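Sulfur oxygenase/reductase (Halothiobacillus neapolitanus, PDB 6QPA) probably catalyses the oxygen-dependent oxidation and reduction of elemental sulfur at an iron site held by a facial triad of two histidines and one carboxylate. Local coordinates at residues Ile162-Val167 / Pro250-Val255; Glu120-Asp125 / Trp196-Gln201. One frame throughout, in Å; residues are numbered along the deposited sequence.

Interaction 1 of 2, residues Ile162-Val167 / Pro250-Val255; sequences IGDHWV and PTQYLV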
# COMPACT_ATOMS: atom_id res chain seq x y z
N ILE A 162 37.57 35.30 -14.02
CA ILE A 162 38.86 35.37 -14.72
C ILE A 162 38.61 35.30 -16.22
O ILE A 162 38.05 34.32 -16.72
CB ILE A 162 39.81 34.24 -14.29
CG1 ILE A 162 40.03 34.28 -12.77
CG2 ILE A 162 41.15 34.39 -15.04
CD1 ILE A 162 40.94 33.16 -12.26
N GLY A 163 39.02 36.35 -16.93
CA GLY A 163 38.90 36.41 -18.37
C GLY A 163 40.20 36.03 -19.06
O GLY A 163 41.23 36.68 -18.86
N ASP A 164 40.14 34.96 -19.85
CA ASP A 164 41.31 34.43 -20.55
C ASP A 164 41.45 35.12 -21.91
O ASP A 164 40.56 35.06 -22.75
CB ASP A 164 41.16 32.92 -20.71
CG ASP A 164 42.48 32.24 -21.06
OD1 ASP A 164 43.40 32.95 -21.50
OD2 ASP A 164 42.61 31.02 -20.87
N HIS A 165 42.59 35.77 -22.13
CA HIS A 165 42.87 36.47 -23.37
C HIS A 165 44.21 36.02 -23.91
O HIS A 165 45.20 36.00 -23.17
CB HIS A 165 42.91 37.99 -23.17
CG HIS A 165 41.67 38.57 -22.56
ND1 HIS A 165 41.33 38.39 -21.24
CD2 HIS A 165 40.70 39.35 -23.10
CE1 HIS A 165 40.20 39.02 -20.99
NE2 HIS A 165 39.80 39.62 -22.10
N TRP A 166 44.26 35.66 -25.20
CA TRP A 166 45.52 35.49 -25.91
C TRP A 166 45.68 36.67 -26.85
O TRP A 166 44.83 36.89 -27.72
CB TRP A 166 45.57 34.18 -26.70
CG TRP A 166 45.48 32.92 -25.91
CD1 TRP A 166 45.11 32.77 -24.59
CD2 TRP A 166 45.75 31.60 -26.40
NE1 TRP A 166 45.14 31.44 -24.25
CE2 TRP A 166 45.53 30.70 -25.33
CE3 TRP A 166 46.16 31.09 -27.64
CZ2 TRP A 166 45.71 29.32 -25.46
CZ3 TRP A 166 46.34 29.72 -27.77
CH2 TRP A 166 46.10 28.85 -26.69
N VAL A 167 46.79 37.40 -26.70
CA VAL A 167 47.00 38.68 -27.36
C VAL A 167 47.89 38.49 -28.58
O VAL A 167 48.87 37.73 -28.53
CB VAL A 167 47.58 39.72 -26.37
CG1 VAL A 167 48.04 40.99 -27.10
CG2 VAL A 167 46.53 40.06 -25.31
N PRO A 250 50.77 32.69 -28.33
CA PRO A 250 50.55 34.12 -28.07
C PRO A 250 50.45 34.42 -26.57
O PRO A 250 50.02 33.56 -25.82
CB PRO A 250 49.21 34.42 -28.77
CG PRO A 250 49.08 33.36 -29.80
CD PRO A 250 49.73 32.13 -29.21
N THR A 251 50.88 35.61 -26.17
CA THR A 251 50.90 35.97 -24.76
C THR A 251 49.53 35.83 -24.14
O THR A 251 48.53 36.37 -24.65
CB THR A 251 51.38 37.41 -24.60
OG1 THR A 251 52.66 37.55 -25.24
CG2 THR A 251 51.47 37.77 -23.14
N GLN A 252 49.48 35.14 -23.00
CA GLN A 252 48.23 35.00 -22.27
C GLN A 252 48.13 36.10 -21.22
O GLN A 252 49.07 36.33 -20.46
CB GLN A 252 48.13 33.65 -21.57
CG GLN A 252 46.89 33.54 -20.70
CD GLN A 252 46.84 32.24 -19.96
OE1 GLN A 252 47.75 31.92 -19.20
NE2 GLN A 252 45.79 31.45 -20.18
N TYR A 253 46.97 36.75 -21.18
CA TYR A 253 46.61 37.64 -20.09
C TYR A 253 45.38 37.09 -19.40
O TYR A 253 44.41 36.71 -20.07
CB TYR A 253 46.32 39.06 -20.58
CG TYR A 253 47.54 39.86 -21.01
CD1 TYR A 253 48.11 39.70 -22.26
CD2 TYR A 253 48.10 40.81 -20.15
CE1 TYR A 253 49.22 40.46 -22.65
CE2 TYR A 253 49.21 41.58 -20.53
CZ TYR A 253 49.76 41.39 -21.78
OH TYR A 253 50.84 42.17 -22.16
N LEU A 254 45.41 37.07 -18.06
CA LEU A 254 44.24 36.75 -17.25
C LEU A 254 43.72 38.03 -16.63
O LEU A 254 44.46 38.71 -15.91
CB LEU A 254 44.57 35.75 -16.16
CG LEU A 254 45.02 34.42 -16.73
CD1 LEU A 254 45.21 33.40 -15.59
CD2 LEU A 254 43.97 33.94 -17.71
N VAL A 255 42.46 38.35 -16.90
CA VAL A 255 41.84 39.54 -16.35
C VAL A 255 41.00 39.11 -15.15
O VAL A 255 39.94 38.49 -15.31
CB VAL A 255 41.01 40.28 -17.41
CG1 VAL A 255 40.24 41.44 -16.77
CG2 VAL A 255 41.94 40.78 -18.53
O HOH W 1 51.70 37.81 -28.26

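Interaction 2 of 2, residues Glu120-Asp125 / Trp196-Gln201; sequences EVVKSD and WMIMKQ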
# COMPACT_ATOMS: atom_id res chain seq x y z
N GLU A 120 52.76 38.21 -13.95
CA GLU A 120 53.07 39.55 -13.53
C GLU A 120 51.78 40.35 -13.37
O GLU A 120 50.86 40.23 -14.19
CB GLU A 120 53.99 40.20 -14.58
CG GLU A 120 54.12 41.70 -14.44
CD GLU A 120 54.86 42.33 -15.61
OE1 GLU A 120 55.41 41.59 -16.46
OE2 GLU A 120 54.88 43.58 -15.66
N VAL A 121 51.71 41.13 -12.30
CA VAL A 121 50.59 42.03 -12.09
C VAL A 121 50.90 43.31 -12.85
O VAL A 121 51.67 44.15 -12.40
CB VAL A 121 50.34 42.29 -10.60
CG1 VAL A 121 49.15 43.23 -10.42
CG2 VAL A 121 50.07 40.97 -9.89
N VAL A 122 50.30 43.44 -14.03
CA VAL A 122 50.54 44.59 -14.91
C VAL A 122 49.95 45.86 -14.30
O VAL A 122 50.58 46.92 -14.30
CB VAL A 122 49.93 44.33 -16.30
CG1 VAL A 122 50.01 45.56 -17.15
CG2 VAL A 122 50.60 43.13 -16.97
N LYS A 123 48.72 45.77 -13.81
CA LYS A 123 48.05 46.86 -13.15
C LYS A 123 46.92 46.27 -12.32
O LYS A 123 46.38 45.21 -12.64
CB LYS A 123 47.51 47.88 -14.17
CG LYS A 123 47.41 49.25 -13.58
CD LYS A 123 47.85 50.33 -14.55
CE LYS A 123 47.82 51.69 -13.84
NZ LYS A 123 46.49 51.95 -13.21
N SER A 124 46.53 46.98 -11.27
CA SER A 124 45.49 46.46 -10.40
C SER A 124 44.78 47.62 -9.72
O SER A 124 45.32 48.73 -9.61
CB SER A 124 46.04 45.50 -9.35
OG SER A 124 46.73 46.23 -8.36
N ASP A 125 43.55 47.35 -9.31
CA ASP A 125 42.78 48.18 -8.39
C ASP A 125 41.98 47.18 -7.55
O ASP A 125 40.80 46.91 -7.81
CB ASP A 125 41.88 49.18 -9.11
CG ASP A 125 41.14 50.09 -8.14
OD1 ASP A 125 41.34 49.97 -6.91
OD2 ASP A 125 40.33 50.91 -8.61
N TRP A 196 39.82 44.73 -9.58
CA TRP A 196 40.33 44.05 -10.76
C TRP A 196 41.85 44.01 -10.74
O TRP A 196 42.52 44.76 -10.04
CB TRP A 196 39.83 44.73 -12.04
CG TRP A 196 40.20 46.18 -12.16
CD1 TRP A 196 39.43 47.26 -11.82
CD2 TRP A 196 41.44 46.70 -12.67
NE1 TRP A 196 40.12 48.43 -12.09
CE2 TRP A 196 41.35 48.11 -12.61
CE3 TRP A 196 42.60 46.11 -13.18
CZ2 TRP A 196 42.39 48.94 -13.04
CZ3 TRP A 196 43.65 46.95 -13.60
CH2 TRP A 196 43.53 48.35 -13.53
N MET A 197 42.38 43.16 -11.62
CA MET A 197 43.81 42.96 -11.75
C MET A 197 44.07 42.41 -13.15
O MET A 197 43.32 41.56 -13.63
CB MET A 197 44.30 42.00 -10.64
CG MET A 197 45.71 41.52 -10.68
SD MET A 197 46.13 40.71 -9.10
CE MET A 197 45.00 39.31 -9.10
N ILE A 198 45.10 42.94 -13.81
CA ILE A 198 45.54 42.45 -15.11
C ILE A 198 46.81 41.63 -14.90
O ILE A 198 47.81 42.15 -14.42
CB ILE A 198 45.80 43.60 -16.09
CG1 ILE A 198 44.51 44.38 -16.36
CG2 ILE A 198 46.43 43.04 -17.39
CD1 ILE A 198 44.74 45.70 -17.05
N MET A 199 46.78 40.36 -15.30
CA MET A 199 47.90 39.45 -15.05
C MET A 199 48.41 38.93 -16.38
O MET A 199 47.63 38.41 -17.19
CB MET A 199 47.46 38.29 -14.17
CG MET A 199 46.96 38.70 -12.81
SD MET A 199 46.52 37.28 -11.76
CE MET A 199 45.09 36.67 -12.62
N LYS A 200 49.73 38.99 -16.56
CA LYS A 200 50.40 38.61 -17.81
C LYS A 200 51.28 37.39 -17.53
O LYS A 200 52.15 37.45 -16.67
CB LYS A 200 51.28 39.76 -18.32
CG LYS A 200 51.99 39.50 -19.65
CD LYS A 200 52.99 40.59 -19.92
CE LYS A 200 53.70 40.40 -21.26
NZ LYS A 200 54.80 41.42 -21.31
N GLN A 201 51.05 36.31 -18.27
CA GLN A 201 51.87 35.12 -18.09
C GLN A 201 53.25 35.34 -18.69
O GLN A 201 53.37 35.72 -19.85
CB GLN A 201 51.21 33.90 -18.75
CG GLN A 201 52.11 32.66 -18.63
CD GLN A 201 51.65 31.44 -19.42
OE1 GLN A 201 52.48 30.69 -19.92
NE2 GLN A 201 50.32 31.24 -19.53
O HOH W 2 39.91 51.23 -11.28

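Interaction 1 of 2, residues Ile162-Val167 / Pro250-Val255
Asp164 and Gln252, a non-hydrogen-bonded pair of two antiparallel strands, cross their side chains at about a right angle on the sheet face shared with Trp166 and Leu254. Gln252 runs out extended, its CG opposite the backbone N (chi1 175°), and brings NE2 to 3.1 Å from Asp164 OD1. That oxygen is met on its syn side, 33° out of the carboxylate plane, and the amide is itself turned 52° against the carboxylate; a second bond, from Gln252 NE2 to Asp164 OD2, is weak. Were Asp164 replaced by an alanine, the amide NE2 of Gln252 would probably lose this acceptor and be freer to turn. Farther along the same face, Pro250, entered through a cis peptide, sets its CD 4.0 Å from CE3 of the Trp166 indole, which also meets Trp115 of the second subunit and makes a cation-pi contact with Lys292.

On the other face, CG2 of Val255 lies 3.5 Å from CE1 of His165. The imidazole ND1 gives a weak bond to Gly163 O, and the ring lies so close to Gly163 that a CB there would be crowded. Next to it, Val167 CG2 packs 3.5 Å from Tyr253 CD1. The strands are laced by paired bonds at Gly163/Val255 and His165/Tyr253, and a water bridges Val167 O and Thr251 N. One face thus combines a carboxylate-amide bond with the Trp166 indole and aliphatic side chains; the other sets rings and valine methyls under helix 172-189, where Glu176 satisfies the Tyr253 hydroxyl.

Interaction 2 of 2, residues Glu120-Asp125 / Trp196-Gln201
Val122 and Lys123 both stand opposite Ile198, forming a beta bulge in an antiparallel strand pair of the barrel-like sheet that characterises the dimeric alpha-beta barrel clan. Backbone bonds mark the bulge: Val122 N donates to Ile198 O at 2.8 Å, whereas the return bond from Ile198 N goes to Lys123 O. Regular pairing holds beyond it, with two bonds between Glu120 and Lys200 and two between Asp125 and Trp196.

Apolar contacts follow the change in register. Val122, its backbone bent toward helical angles, turns its CB toward the neighbouring strand, 3.9 Å from Ile198 CG2, and sets CG2 3.7 Å from Lys200 CB. On the opposite face, CG1 of Val121 meets Met197 CG at 3.9 Å, with the methionine sulfur near both valine methyls; Ile8 of strand 7-15 packs against this pair.

The aromatic contact belongs to Trp196. Its CG sits between the backbone N and the carbonyl carbon (chi1 58°), which lays the indole over the 120-125 strand. Asp125 CB makes a CH-pi contact above the five-membered ring, 3.9 Å from its centroid, and Lys123 CG reaches CH2 of the indole.

Polar contacts at this end centre on the Asp125 carboxylate, whose OD2 forms a salt bridge with Lys187. In the plane of the indole, at its edge, a water accepts from Trp196 NE1 at 2.9 Å and donates to Asp125 OD2 at 2.7 Å.

Interactions 1 and 2 are the outer two of three consecutive strand pairings, joined by the middle one, where strand 251-259 lies beside strand 193-204. Their centres are about 11 Å apart, and two probable backbone hydrogen bonds connect them: Leu254 N to Met199 O at 2.7 Å and Gln201 N to Gln252 O at 3.0 Å. Tyr253 OH also packs 3.5 Å from Lys200 CE. Helix 172-189 touches residues of both contacts on one side of the sheet. Neither contact supplies an iron ligand; those are His88, His92 and Glu116. The side chain of Leu254 is about 11 Å from that of Glu116. The side chain of Met199 is about 14 Å from the bound iron.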